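Local coordinates for regulatory protein of LacI family (Chloroflexus aggregans, PDB 3BBL) that probably regulates transcription as a member of the LacI family, likely binding a small effector between the two lobes of its periplasmic-binding-protein-like core, at residues Y9-T14 and V41-F46; E48-I53 and D77-F82; S71-N76 and F90-R95; I128-W133 and A191-N196; G168-G173 and M199-M204. All blocks are in the same frame, centred on the assembly; numbering follows the deposited sequence.

Contact 1 (Y9-T14 and V41-F46); sequences YSWTQT and VLPFPF. With EDO (1,2-ethanediol), chain B.
The Phe44 ring carries Ser10 CB on one face, 3.7 Å from the ring centroid to Ser10 CB, a CH-pi contact. The Phe46 ring has Thr12 CA and CB over one face, and Ser10 OG meets its edge at Phe46 CD1, 3.2 Å away. C2 of a bound ethanediol sits over the centre of one face of the Trp11 indole, while Pro43 CB approaches Trp11 CZ3 obliquely at 3.9 Å. A single parallel bridge, Tyr9 with Pro43, pairs the backbones. Tyr9 N donates to Leu42 O at 3.0 Å, and Phe44 N donates to Tyr9 O, also at 3.0 Å. The diol bridges the next residues: Trp11 N donates to its O2 and Phe46 N to its O1, the latter at 2.8 Å. Beyond, Trp11 NE1 bonds Ser28 of the second subunit and Thr12 OG1 bonds Glu48. The diol is probably from the crystallisation liquor. The N-H groups of Trp11 and Phe46 are thus satisfied here by a small diol lying over an indole face.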
# COMPACT_ATOMS: atom_id res chain seq x y z
N TYR A 9 -7.74 -17.50 -1.05
CA TYR A 9 -7.70 -16.28 -0.26
C TYR A 9 -8.43 -15.15 -0.97
O TYR A 9 -8.50 -15.11 -2.19
CB TYR A 9 -6.25 -15.86 0.03
CG TYR A 9 -6.16 -14.60 0.88
CD1 TYR A 9 -6.73 -14.56 2.15
CD2 TYR A 9 -5.55 -13.44 0.39
CE1 TYR A 9 -6.72 -13.40 2.90
CE2 TYR A 9 -5.54 -12.27 1.14
CZ TYR A 9 -6.13 -12.25 2.40
OH TYR A 9 -6.18 -11.09 3.14
N SER A 10 -8.99 -14.24 -0.18
CA SER A 10 -9.70 -13.10 -0.73
C SER A 10 -9.58 -11.95 0.27
O SER A 10 -9.44 -12.18 1.47
CB SER A 10 -11.18 -13.42 -0.97
OG SER A 10 -11.86 -13.62 0.25
N TRP A 11 -9.62 -10.72 -0.23
CA TRP A 11 -9.51 -9.57 0.66
C TRP A 11 -10.54 -8.52 0.32
O TRP A 11 -10.94 -8.37 -0.84
CB TRP A 11 -8.10 -8.98 0.60
CG TRP A 11 -7.65 -8.58 -0.76
CD1 TRP A 11 -7.70 -7.33 -1.31
CD2 TRP A 11 -7.03 -9.42 -1.74
NE1 TRP A 11 -7.14 -7.33 -2.57
CE2 TRP A 11 -6.72 -8.60 -2.86
CE3 TRP A 11 -6.70 -10.78 -1.78
CZ2 TRP A 11 -6.10 -9.11 -4.00
CZ3 TRP A 11 -6.08 -11.28 -2.93
CH2 TRP A 11 -5.78 -10.44 -4.02
N THR A 12 -10.99 -7.80 1.35
CA THR A 12 -11.98 -6.76 1.17
C THR A 12 -11.39 -5.62 0.35
O THR A 12 -10.19 -5.37 0.38
CB THR A 12 -12.46 -6.22 2.53
OG1 THR A 12 -13.55 -5.32 2.32
CG2 THR A 12 -11.35 -5.50 3.25
N GLN A 13 -12.25 -4.93 -0.38
CA GLN A 13 -11.82 -3.82 -1.23
C GLN A 13 -11.26 -2.68 -0.39
O GLN A 13 -11.93 -2.18 0.51
CB GLN A 13 -13.00 -3.33 -2.05
CG GLN A 13 -12.63 -2.30 -3.10
CD GLN A 13 -13.86 -1.61 -3.68
OE1 GLN A 13 -14.81 -2.27 -4.12
NE2 GLN A 13 -13.84 -0.28 -3.67
N THR A 14 -10.04 -2.27 -0.69
CA THR A 14 -9.41 -1.18 0.04
C THR A 14 -10.10 0.14 -0.30
O THR A 14 -10.20 0.52 -1.46
CB THR A 14 -7.92 -1.03 -0.32
OG1 THR A 14 -7.26 -2.29 -0.19
CG2 THR A 14 -7.25 -0.03 0.61
N VAL A 41 -1.22 -19.90 -3.48
CA VAL A 41 -2.35 -19.18 -2.91
C VAL A 41 -3.21 -18.84 -4.11
O VAL A 41 -2.72 -18.32 -5.11
CB VAL A 41 -1.92 -17.88 -2.21
CG1 VAL A 41 -3.16 -17.11 -1.76
CG2 VAL A 41 -1.02 -18.19 -1.02
N LEU A 42 -4.50 -19.14 -4.03
CA LEU A 42 -5.40 -18.85 -5.12
C LEU A 42 -6.37 -17.74 -4.75
O LEU A 42 -7.32 -17.96 -4.00
CB LEU A 42 -6.18 -20.10 -5.50
CG LEU A 42 -7.14 -19.93 -6.68
CD1 LEU A 42 -6.34 -19.65 -7.94
CD2 LEU A 42 -7.99 -21.18 -6.84
N PRO A 43 -6.13 -16.53 -5.27
CA PRO A 43 -7.02 -15.39 -4.98
C PRO A 43 -8.34 -15.55 -5.72
O PRO A 43 -8.36 -16.04 -6.85
CB PRO A 43 -6.24 -14.20 -5.51
CG PRO A 43 -4.82 -14.65 -5.46
CD PRO A 43 -4.91 -16.07 -5.94
N PHE A 44 -9.42 -15.16 -5.08
CA PHE A 44 -10.73 -15.20 -5.71
C PHE A 44 -11.44 -13.91 -5.31
O PHE A 44 -11.13 -13.33 -4.27
CB PHE A 44 -11.52 -16.46 -5.27
CG PHE A 44 -11.78 -16.55 -3.80
CD1 PHE A 44 -12.90 -15.95 -3.24
CD2 PHE A 44 -10.93 -17.28 -2.98
CE1 PHE A 44 -13.17 -16.08 -1.87
CE2 PHE A 44 -11.18 -17.41 -1.61
CZ PHE A 44 -12.31 -16.81 -1.06
N PRO A 45 -12.38 -13.44 -6.14
CA PRO A 45 -13.11 -12.20 -5.84
C PRO A 45 -13.78 -12.21 -4.48
O PRO A 45 -14.42 -13.18 -4.08
CB PRO A 45 -14.12 -12.12 -6.99
CG PRO A 45 -13.35 -12.74 -8.12
CD PRO A 45 -12.77 -13.97 -7.45
N PHE A 46 -13.61 -11.11 -3.75
CA PHE A 46 -14.18 -10.96 -2.42
C PHE A 46 -15.63 -10.52 -2.57
O PHE A 46 -15.97 -9.76 -3.47
CB PHE A 46 -13.41 -9.90 -1.64
CG PHE A 46 -13.77 -9.83 -0.19
CD1 PHE A 46 -13.18 -10.70 0.72
CD2 PHE A 46 -14.68 -8.89 0.28
CE1 PHE A 46 -13.48 -10.63 2.08
CE2 PHE A 46 -14.99 -8.81 1.63
CZ PHE A 46 -14.39 -9.68 2.54
C1 EDO B . -10.63 -9.20 -5.21
O1 EDO B . -11.92 -9.00 -4.63
C2 EDO B . -9.69 -9.86 -4.19
O2 EDO B . -10.43 -10.51 -3.14

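Contact 2 (E48-I53 and D77-F82); sequences EDRSQI and DPRVQF
Arg50 leaves its backbone with CG anti to the carbonyl carbon (chi1 -68°) and runs extended to NE, which carries it across Asp77 at about a right angle, and obliquely past Arg79. Arg79 bends at chi3 (-58°), and its guanidinium turns back onto Asp77. The grip is side-on. Arg79 NE meets the syn lone pair of Asp77 OD2 at 2.8 Å, and Arg79 NH2 reaches Asp77 OD1 at 3.2 Å from above the carboxylate plane. Arg50 NE lies over one face of the Arg79 guanidinium, 3.7 Å from Arg79 NH2, with the two planes nearly perpendicular. Its salt bridge to Asp77 OD1 is long, 4.0 Å from Arg50 NE. The carboxylate probably offsets the charge of both arginines. Asp77 is also the N-cap of helix 78-85, with a weak capping bond from Arg79 N. Arg50, Asp77 and Arg79 form a salt-bridge network between the loop before helix 54-61 and the start of helix 78-85. Arg50 NE donates to Ser72 O and Arg79 NH2 to Ser71 O, in the loop after strand 67-70. Pro78 CG packs on the turn 49-52, 3.1 Å from Arg50 O. Phe82, one turn further along the helix, takes Ile53 CD1 over one face of its ring, 3.3 Å from Phe82 CD1 to Ile53 CD1.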
# COMPACT_ATOMS: atom_id res chain seq x y z
N GLU A 48 -18.24 -8.35 -0.90
CA GLU A 48 -18.41 -7.34 0.15
C GLU A 48 -19.54 -7.72 1.09
O GLU A 48 -19.51 -7.37 2.28
CB GLU A 48 -18.63 -5.96 -0.45
CG GLU A 48 -17.39 -5.39 -1.17
CD GLU A 48 -16.09 -5.59 -0.39
OE1 GLU A 48 -16.10 -5.44 0.86
OE2 GLU A 48 -15.04 -5.88 -1.02
N ASP A 49 -20.53 -8.44 0.57
CA ASP A 49 -21.62 -8.91 1.40
C ASP A 49 -21.13 -10.28 1.87
O ASP A 49 -21.33 -11.28 1.18
CB ASP A 49 -22.91 -9.05 0.60
CG ASP A 49 -24.00 -9.81 1.36
OD1 ASP A 49 -24.08 -9.64 2.59
OD2 ASP A 49 -24.77 -10.55 0.72
N ARG A 50 -20.48 -10.32 3.02
CA ARG A 50 -19.92 -11.56 3.55
C ARG A 50 -20.91 -12.71 3.66
O ARG A 50 -20.50 -13.87 3.73
CB ARG A 50 -19.28 -11.30 4.92
CG ARG A 50 -18.02 -10.45 4.86
CD ARG A 50 -17.47 -10.18 6.25
NE ARG A 50 -16.26 -9.37 6.22
CZ ARG A 50 -16.18 -8.15 5.70
NH1 ARG A 50 -17.25 -7.58 5.15
NH2 ARG A 50 -15.03 -7.49 5.71
N SER A 51 -22.20 -12.41 3.67
CA SER A 51 -23.21 -13.45 3.76
C SER A 51 -23.23 -14.31 2.50
O SER A 51 -23.49 -15.51 2.56
CB SER A 51 -24.60 -12.84 3.99
OG SER A 51 -25.02 -12.09 2.87
N GLN A 52 -22.93 -13.69 1.35
CA GLN A 52 -22.90 -14.42 0.09
C GLN A 52 -21.66 -15.31 0.03
O GLN A 52 -20.57 -14.87 -0.33
CB GLN A 52 -22.92 -13.45 -1.08
CG GLN A 52 -24.27 -12.76 -1.25
CD GLN A 52 -24.25 -11.70 -2.33
OE1 GLN A 52 -23.62 -10.65 -2.18
NE2 GLN A 52 -24.95 -11.96 -3.43
N ILE A 53 -21.84 -16.58 0.38
CA ILE A 53 -20.77 -17.57 0.41
C ILE A 53 -20.73 -18.49 -0.81
O ILE A 53 -20.06 -19.52 -0.79
CB ILE A 53 -20.90 -18.44 1.66
CG1 ILE A 53 -22.31 -19.03 1.72
CG2 ILE A 53 -20.57 -17.62 2.91
CD1 ILE A 53 -22.62 -19.78 3.00
N ASP A 77 -19.08 -14.19 11.85
CA ASP A 77 -18.76 -14.10 10.44
C ASP A 77 -19.43 -15.26 9.69
O ASP A 77 -19.17 -16.43 9.98
CB ASP A 77 -17.25 -14.15 10.23
CG ASP A 77 -16.83 -13.55 8.90
OD1 ASP A 77 -16.50 -12.34 8.86
OD2 ASP A 77 -16.85 -14.28 7.88
N PRO A 78 -20.29 -14.94 8.72
CA PRO A 78 -20.97 -15.99 7.95
C PRO A 78 -20.02 -16.97 7.25
O PRO A 78 -20.30 -18.16 7.14
CB PRO A 78 -21.84 -15.19 6.97
CG PRO A 78 -21.10 -13.90 6.80
CD PRO A 78 -20.64 -13.60 8.21
N ARG A 79 -18.88 -16.47 6.78
CA ARG A 79 -17.90 -17.32 6.12
C ARG A 79 -17.35 -18.37 7.09
O ARG A 79 -17.14 -19.52 6.72
CB ARG A 79 -16.75 -16.48 5.56
CG ARG A 79 -17.14 -15.48 4.48
CD ARG A 79 -16.00 -14.53 4.20
NE ARG A 79 -15.60 -13.82 5.42
CZ ARG A 79 -14.51 -13.07 5.53
NH1 ARG A 79 -13.69 -12.92 4.49
NH2 ARG A 79 -14.22 -12.47 6.68
N VAL A 80 -17.10 -17.95 8.33
CA VAL A 80 -16.57 -18.85 9.35
C VAL A 80 -17.62 -19.90 9.73
O VAL A 80 -17.31 -21.07 9.94
CB VAL A 80 -16.16 -18.07 10.61
CG1 VAL A 80 -15.72 -19.03 11.71
CG2 VAL A 80 -15.04 -17.10 10.27
N GLN A 81 -18.86 -19.45 9.82
CA GLN A 81 -19.99 -20.30 10.17
C GLN A 81 -20.12 -21.40 9.11
O GLN A 81 -20.18 -22.59 9.42
CB GLN A 81 -21.26 -19.46 10.21
CG GLN A 81 -22.32 -19.91 11.18
CD GLN A 81 -23.55 -19.02 11.12
OE1 GLN A 81 -23.45 -17.79 11.24
NE2 GLN A 81 -24.72 -19.63 10.94
N PHE A 82 -20.14 -20.97 7.86
CA PHE A 82 -20.26 -21.87 6.72
C PHE A 82 -19.17 -22.93 6.68
O PHE A 82 -19.45 -24.13 6.73
CB PHE A 82 -20.26 -21.07 5.43
CG PHE A 82 -20.27 -21.92 4.19
CD1 PHE A 82 -21.36 -22.73 3.90
CD2 PHE A 82 -19.19 -21.92 3.32
CE1 PHE A 82 -21.38 -23.53 2.75
CE2 PHE A 82 -19.19 -22.70 2.18
CZ PHE A 82 -20.29 -23.51 1.89

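Contact 3 (S71-N76 and F90-R95); sequences SSINYN and FVAFGR
Ile73 reaches across to the end of strand 90-93, in the N-terminal lobe of the periplasmic-binding-protein fold. Strands 67-70 and 90-93 are parallel neighbours there, and the loops at their ends meet here. Ile73 CB lies 3.6 Å from Gly94 O. From it CG2 goes to Arg95 O, at 3.5 Å from Ile73 CG2. The other branch, CG1, is set anti to the carbonyl carbon (chi1 -45°) and comes against Gly94 O, 3.3 Å from Ile73 CG1, with Phe93 O slightly farther off. The tip, CD1, ends on the methyl of Ala92, at 4.0 Å from Ile73 CD1 to Ala92 CB. The side chain thus rests largely on backbone carbonyls. At its backbone angles (phi 127°, psi 135°) Gly94 takes a shape that suits glycine, and without a side chain there Ile73 CG1 comes close to the main chain. Nearby, Arg95 is salt-bridged to Asp106, and the Phe93 ring stacks on Phe26. One water joins the two backbones, accepting from Ile73 N at 2.6 Å and donating to Phe93 O at 3.2 Å.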
# COMPACT_ATOMS: atom_id res chain seq x y z
N SER A 71 -9.76 -13.12 6.02
CA SER A 71 -9.34 -11.87 6.65
C SER A 71 -10.58 -10.98 6.76
O SER A 71 -11.61 -11.30 6.18
CB SER A 71 -8.23 -11.18 5.84
OG SER A 71 -8.63 -10.91 4.52
N SER A 72 -10.48 -9.87 7.50
CA SER A 72 -11.61 -8.97 7.72
C SER A 72 -12.71 -9.74 8.45
O SER A 72 -13.86 -9.78 8.01
CB SER A 72 -12.18 -8.44 6.40
OG SER A 72 -11.35 -7.44 5.85
N ILE A 73 -12.35 -10.36 9.56
CA ILE A 73 -13.30 -11.14 10.33
C ILE A 73 -14.19 -10.30 11.23
O ILE A 73 -13.70 -9.59 12.09
CB ILE A 73 -12.59 -12.18 11.22
CG1 ILE A 73 -11.49 -12.90 10.43
CG2 ILE A 73 -13.62 -13.17 11.76
CD1 ILE A 73 -11.99 -13.69 9.24
N ASN A 74 -15.49 -10.40 11.02
CA ASN A 74 -16.46 -9.67 11.85
C ASN A 74 -17.05 -10.63 12.87
O ASN A 74 -16.73 -11.81 12.87
CB ASN A 74 -17.58 -9.10 10.99
CG ASN A 74 -17.14 -7.91 10.17
OD1 ASN A 74 -16.50 -6.99 10.68
ND2 ASN A 74 -17.47 -7.93 8.88
N TYR A 75 -17.88 -10.12 13.77
CA TYR A 75 -18.52 -10.98 14.76
C TYR A 75 -19.49 -11.87 14.00
O TYR A 75 -20.09 -11.44 13.02
CB TYR A 75 -19.31 -10.15 15.79
CG TYR A 75 -18.47 -9.37 16.77
CD1 TYR A 75 -18.46 -7.97 16.75
CD2 TYR A 75 -17.71 -10.02 17.74
CE1 TYR A 75 -17.73 -7.24 17.69
CE2 TYR A 75 -16.98 -9.30 18.68
CZ TYR A 75 -16.99 -7.91 18.65
OH TYR A 75 -16.28 -7.20 19.58
N ASN A 76 -19.64 -13.12 14.45
CA ASN A 76 -20.53 -14.07 13.79
C ASN A 76 -20.31 -13.98 12.29
O ASN A 76 -21.25 -13.71 11.53
CB ASN A 76 -22.01 -13.75 14.10
CG ASN A 76 -22.28 -13.60 15.58
OD1 ASN A 76 -21.85 -14.41 16.40
ND2 ASN A 76 -23.03 -12.56 15.93
N PHE A 90 -9.65 -24.37 7.11
CA PHE A 90 -9.53 -22.92 7.00
C PHE A 90 -8.90 -22.35 8.24
O PHE A 90 -8.99 -22.92 9.32
CB PHE A 90 -10.89 -22.27 6.76
CG PHE A 90 -11.72 -22.10 8.01
CD1 PHE A 90 -11.57 -20.96 8.80
CD2 PHE A 90 -12.66 -23.06 8.38
CE1 PHE A 90 -12.36 -20.78 9.95
CE2 PHE A 90 -13.44 -22.89 9.52
CZ PHE A 90 -13.30 -21.75 10.31
N VAL A 91 -8.23 -21.22 8.07
CA VAL A 91 -7.60 -20.50 9.17
C VAL A 91 -8.07 -19.07 9.02
O VAL A 91 -8.02 -18.51 7.93
CB VAL A 91 -6.07 -20.53 9.09
CG1 VAL A 91 -5.48 -19.55 10.09
CG2 VAL A 91 -5.55 -21.93 9.37
N ALA A 92 -8.55 -18.49 10.11
CA ALA A 92 -9.01 -17.11 10.07
C ALA A 92 -7.92 -16.19 10.62
O ALA A 92 -7.29 -16.51 11.62
CB ALA A 92 -10.28 -16.94 10.88
N PHE A 93 -7.66 -15.09 9.93
CA PHE A 93 -6.69 -14.11 10.40
C PHE A 93 -7.54 -13.10 11.16
O PHE A 93 -7.99 -12.11 10.60
CB PHE A 93 -6.00 -13.42 9.22
CG PHE A 93 -5.05 -12.32 9.64
CD1 PHE A 93 -4.73 -11.28 8.76
CD2 PHE A 93 -4.45 -12.32 10.90
CE1 PHE A 93 -3.85 -10.27 9.14
CE2 PHE A 93 -3.57 -11.31 11.28
CZ PHE A 93 -3.27 -10.28 10.39
N GLY A 94 -7.76 -13.39 12.44
CA GLY A 94 -8.58 -12.52 13.27
C GLY A 94 -9.68 -13.31 13.95
O GLY A 94 -10.33 -14.14 13.31
N ARG A 95 -9.89 -13.07 15.24
CA ARG A 95 -10.92 -13.77 16.01
C ARG A 95 -12.33 -13.31 15.66
O ARG A 95 -12.52 -12.34 14.93
CB ARG A 95 -10.66 -13.56 17.50
CG ARG A 95 -9.41 -14.25 18.01
CD ARG A 95 -8.80 -13.50 19.19
NE ARG A 95 -8.26 -12.21 18.77
CZ ARG A 95 -7.64 -11.36 19.57
NH1 ARG A 95 -7.48 -11.66 20.85
NH2 ARG A 95 -7.17 -10.21 19.10
O HOH W 1 -10.14 -9.70 10.84

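Contact 4 (I128-W133 and A191-N196); sequences IAILAW and AIMTLN
Four backbone hydrogen bonds join strand 128-132 to strand 191-194 and to Leu195 just after it. Ala129 N donates to Ala191 O at 2.8 Å. Met193 N donates to Ala129 O at 2.9 Å, and Leu131 N to Met193 O at 2.8 Å. The last, from Leu195 N to Leu131 O, is longer at 3.1 Å and more bent, with 135° at the hydrogen, as the strand ends. Outside this pairing, Thr194 OG1 donates to Asn196 O. Side chains alternate between the two faces. On one, Ile130 and Met193, a selenomethionine, lie side by side and point the same way, 4.1 Å from Ile130 CG1 to Met193 CG. On the other, Leu131 CG leans on Ile192 CG2, and Leu131 CD1 meets Thr194 CG2 at 3.6 Å. Beyond the strands, Leu195 CB sits over one face of the Trp133 indole, 3.7 Å from the centroid of its five-membered ring, while Asn196 CB comes to the ring edge. Helices 109-123 and 138-153 cover the face of Ile128 and Ile130. Helices 170-181 and 197-209 cover that of Leu131. Parallel strands sandwiched between helix layers in this way are characteristic of the Rossmann-like lobes of LacI-family and periplasmic binding proteins.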
# COMPACT_ATOMS: atom_id res chain seq x y z
N ILE A 128 -5.69 11.94 28.23
CA ILE A 128 -5.47 11.20 26.99
C ILE A 128 -6.79 10.79 26.36
O ILE A 128 -7.62 10.15 26.99
CB ILE A 128 -4.64 9.92 27.26
CG1 ILE A 128 -3.41 10.28 28.09
CG2 ILE A 128 -4.26 9.26 25.94
CD1 ILE A 128 -2.66 9.09 28.66
N ALA A 129 -6.98 11.18 25.11
CA ALA A 129 -8.20 10.86 24.41
C ALA A 129 -7.92 9.79 23.35
O ALA A 129 -6.75 9.50 23.03
CB ALA A 129 -8.75 12.13 23.75
N ILE A 130 -8.99 9.23 22.80
CA ILE A 130 -8.84 8.22 21.76
C ILE A 130 -9.89 8.34 20.66
O ILE A 130 -11.08 8.58 20.91
CB ILE A 130 -8.90 6.79 22.39
CG1 ILE A 130 -8.64 5.73 21.31
CG2 ILE A 130 -10.25 6.57 23.09
CD1 ILE A 130 -8.58 4.31 21.86
N LEU A 131 -9.43 8.18 19.42
CA LEU A 131 -10.30 8.22 18.26
C LEU A 131 -10.55 6.75 17.95
O LEU A 131 -9.71 6.06 17.38
CB LEU A 131 -9.59 8.93 17.11
CG LEU A 131 -9.07 10.33 17.48
CD1 LEU A 131 -8.57 11.04 16.23
CD2 LEU A 131 -10.18 11.12 18.14
N ALA A 132 -11.72 6.27 18.36
CA ALA A 132 -12.07 4.86 18.19
C ALA A 132 -13.10 4.60 17.10
O ALA A 132 -13.57 5.51 16.41
CB ALA A 132 -12.57 4.32 19.52
N TRP A 133 -13.46 3.32 16.95
CA TRP A 133 -14.41 2.89 15.93
C TRP A 133 -15.76 2.51 16.53
O TRP A 133 -15.91 2.44 17.75
CB TRP A 133 -13.83 1.70 15.16
CG TRP A 133 -12.58 2.01 14.41
CD1 TRP A 133 -12.13 3.23 14.03
CD2 TRP A 133 -11.63 1.06 13.89
NE1 TRP A 133 -10.96 3.12 13.31
CE2 TRP A 133 -10.63 1.79 13.21
CE3 TRP A 133 -11.53 -0.34 13.94
CZ2 TRP A 133 -9.54 1.17 12.58
CZ3 TRP A 133 -10.45 -0.95 13.31
CH2 TRP A 133 -9.47 -0.19 12.64
N ALA A 191 -2.78 14.29 24.85
CA ALA A 191 -2.37 13.19 24.01
C ALA A 191 -3.58 12.48 23.39
O ALA A 191 -4.64 12.37 24.01
CB ALA A 191 -1.52 12.20 24.81
N ILE A 192 -3.41 12.03 22.16
CA ILE A 192 -4.46 11.35 21.44
C ILE A 192 -3.98 10.04 20.81
O ILE A 192 -2.98 10.01 20.11
CB ILE A 192 -5.04 12.25 20.33
CG1 ILE A 192 -5.75 13.46 20.97
CG2 ILE A 192 -6.03 11.48 19.46
CD1 ILE A 192 -6.32 14.45 19.98
N MSE A 193 -4.71 8.97 21.10
CA MSE A 193 -4.44 7.65 20.56
C MSE A 193 -5.48 7.43 19.44
O MSE A 193 -6.65 7.73 19.63
CB MSE A 193 -4.61 6.61 21.68
CG MSE A 193 -4.60 5.16 21.27
SE MSE A 193 -2.78 4.45 21.17
CE MSE A 193 -2.82 3.78 19.33
N THR A 194 -5.05 6.94 18.28
CA THR A 194 -6.01 6.70 17.19
C THR A 194 -6.01 5.22 16.79
O THR A 194 -5.01 4.52 16.98
CB THR A 194 -5.69 7.57 15.95
OG1 THR A 194 -4.46 7.15 15.36
CG2 THR A 194 -5.59 9.02 16.35
N LEU A 195 -7.12 4.73 16.24
CA LEU A 195 -7.17 3.32 15.87
C LEU A 195 -6.53 2.92 14.55
O LEU A 195 -6.48 1.74 14.22
CB LEU A 195 -8.60 2.78 15.95
CG LEU A 195 -9.13 2.74 17.40
CD1 LEU A 195 -10.24 1.69 17.50
CD2 LEU A 195 -8.01 2.41 18.37
N ASN A 196 -6.08 3.91 13.78
CA ASN A 196 -5.34 3.66 12.54
C ASN A 196 -4.58 4.94 12.20
O ASN A 196 -4.89 6.00 12.74
CB ASN A 196 -6.25 3.17 11.39
CG ASN A 196 -7.06 4.25 10.73
OD1 ASN A 196 -7.88 3.96 9.86
ND2 ASN A 196 -6.86 5.49 11.12

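Contact 5 (G168-G173 and M199-M204); sequences GTFEVG and MAIGAM
Phe170 lays its ring obliquely against Gly202, with Phe170 CE1 3.4 Å from Gly202 CA. Its CD1 also meets Ile201 CG2, at 3.8 Å from Phe170 CD1. The ring gets there because CG is anti to the backbone N (chi1 168°), which swings it toward the other helix. At the other end, the selenomethionine Met199 covers Gly168: Met199 CG lies 3.6 Å from Gly168 CA, and SE is only slightly farther away. Met199 CE also reaches Val172 CG1. Between these two ends the helices touch backbone to backbone. Gly173 CA is 3.7 Å from Met199 O, and Gly202 CA makes a CA-H...O contact with Phe170 O at 3.6 Å. Gly173 and Gly202, with no side chains, let the backbones come this close. The start of the first helix is set by Thr169, its N-cap, whose OG1 accepts from Val172 N at 3.0 Å. Farther out, Phe170 stacks on Tyr231 of the second subunit, and Ile201 packs on Met228 of that subunit. In the fold, helices 170-181 and 197-209 pack against each other on the same face of the C-terminal sheet. Met199 and Ala200 rest on Thr194 of strand 191-194, and Ala200 and Ala203 rest on Ile220 of strand 219-223.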
# COMPACT_ATOMS: atom_id res chain seq x y z
N GLY A 168 -12.73 5.09 10.43
CA GLY A 168 -11.30 5.31 10.43
C GLY A 168 -10.78 6.09 9.24
O GLY A 168 -9.94 5.59 8.51
N THR A 169 -11.28 7.30 9.03
CA THR A 169 -10.83 8.11 7.91
C THR A 169 -10.09 9.37 8.37
O THR A 169 -10.11 9.73 9.55
CB THR A 169 -12.01 8.58 7.02
OG1 THR A 169 -12.87 9.46 7.77
CG2 THR A 169 -12.80 7.39 6.49
N PHE A 170 -9.44 10.02 7.42
CA PHE A 170 -8.71 11.25 7.68
C PHE A 170 -9.71 12.32 8.13
O PHE A 170 -9.51 13.00 9.13
CB PHE A 170 -8.02 11.72 6.41
CG PHE A 170 -7.49 13.11 6.49
CD1 PHE A 170 -6.23 13.36 7.05
CD2 PHE A 170 -8.25 14.19 6.03
CE1 PHE A 170 -5.74 14.65 7.14
CE2 PHE A 170 -7.76 15.49 6.12
CZ PHE A 170 -6.51 15.72 6.68
N GLU A 171 -10.80 12.44 7.36
CA GLU A 171 -11.85 13.41 7.63
C GLU A 171 -12.44 13.25 9.03
O GLU A 171 -12.65 14.23 9.75
CB GLU A 171 -12.98 13.27 6.60
CG GLU A 171 -12.60 13.49 5.12
CD GLU A 171 -11.59 12.47 4.56
OE1 GLU A 171 -11.58 11.28 4.97
OE2 GLU A 171 -10.80 12.88 3.68
N VAL A 172 -12.71 12.01 9.43
CA VAL A 172 -13.26 11.79 10.76
C VAL A 172 -12.22 12.09 11.83
O VAL A 172 -12.52 12.72 12.84
CB VAL A 172 -13.81 10.35 10.91
CG1 VAL A 172 -14.15 10.06 12.37
CG2 VAL A 172 -15.05 10.18 10.06
N GLY A 173 -10.99 11.63 11.60
CA GLY A 173 -9.93 11.88 12.57
C GLY A 173 -9.72 13.37 12.80
O GLY A 173 -9.55 13.81 13.93
N MSE A 199 -6.46 8.10 10.67
CA MSE A 199 -7.09 8.95 11.66
C MSE A 199 -6.05 9.87 12.30
O MSE A 199 -6.29 11.07 12.45
CB MSE A 199 -7.77 8.11 12.75
CG MSE A 199 -8.93 7.31 12.23
SE MSE A 199 -9.66 6.33 13.75
CE MSE A 199 -11.30 7.32 13.99
N ALA A 200 -4.90 9.31 12.65
CA ALA A 200 -3.83 10.09 13.26
C ALA A 200 -3.39 11.25 12.37
O ALA A 200 -3.06 12.35 12.85
CB ALA A 200 -2.66 9.20 13.58
N ILE A 201 -3.39 11.03 11.06
CA ILE A 201 -2.98 12.07 10.13
C ILE A 201 -3.98 13.22 10.18
O ILE A 201 -3.60 14.40 10.15
CB ILE A 201 -2.81 11.50 8.70
CG1 ILE A 201 -1.60 10.55 8.69
CG2 ILE A 201 -2.58 12.62 7.70
CD1 ILE A 201 -1.32 9.89 7.36
N GLY A 202 -5.26 12.88 10.29
CA GLY A 202 -6.29 13.90 10.38
C GLY A 202 -6.09 14.70 11.66
O GLY A 202 -6.25 15.92 11.68
N ALA A 203 -5.73 14.00 12.73
CA ALA A 203 -5.49 14.65 14.01
C ALA A 203 -4.30 15.59 13.88
O ALA A 203 -4.30 16.69 14.42
CB ALA A 203 -5.21 13.60 15.10
N MSE A 204 -3.27 15.14 13.17
CA MSE A 204 -2.09 15.97 12.94
C MSE A 204 -2.50 17.23 12.15
O MSE A 204 -2.02 18.34 12.42
CB MSE A 204 -1.02 15.18 12.18
CG MSE A 204 -0.36 14.14 13.03
SE MSE A 204 0.94 13.08 11.95
CE MSE A 204 2.23 14.53 11.72

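Contacts 1, 2 and 3 sit in the N-terminal lobe and contacts 4 and 5 in the C-terminal lobe. Contacts 1, 3 and 4 are buried at the sheets of their lobes, but only contact 4 is a full run of strand pairing. Contact 1 pairs briefly and contact 3 relies on carbonyls and a water. Contacts 2 and 5 are partly buried, each with one segment at a helix start. Contact 2 combines a charged network with an apolar edge, whereas contact 5 is apolar and rich in glycine. Contacts 1, 2 and 3 are linked by polar bonds, such as Tyr9 OH to Ser71 OG and Arg50 NE to Ser72 O. In contacts 4 and 5, Met199 meets Trp133. Contacts 1 and 5 both reach the second subunit.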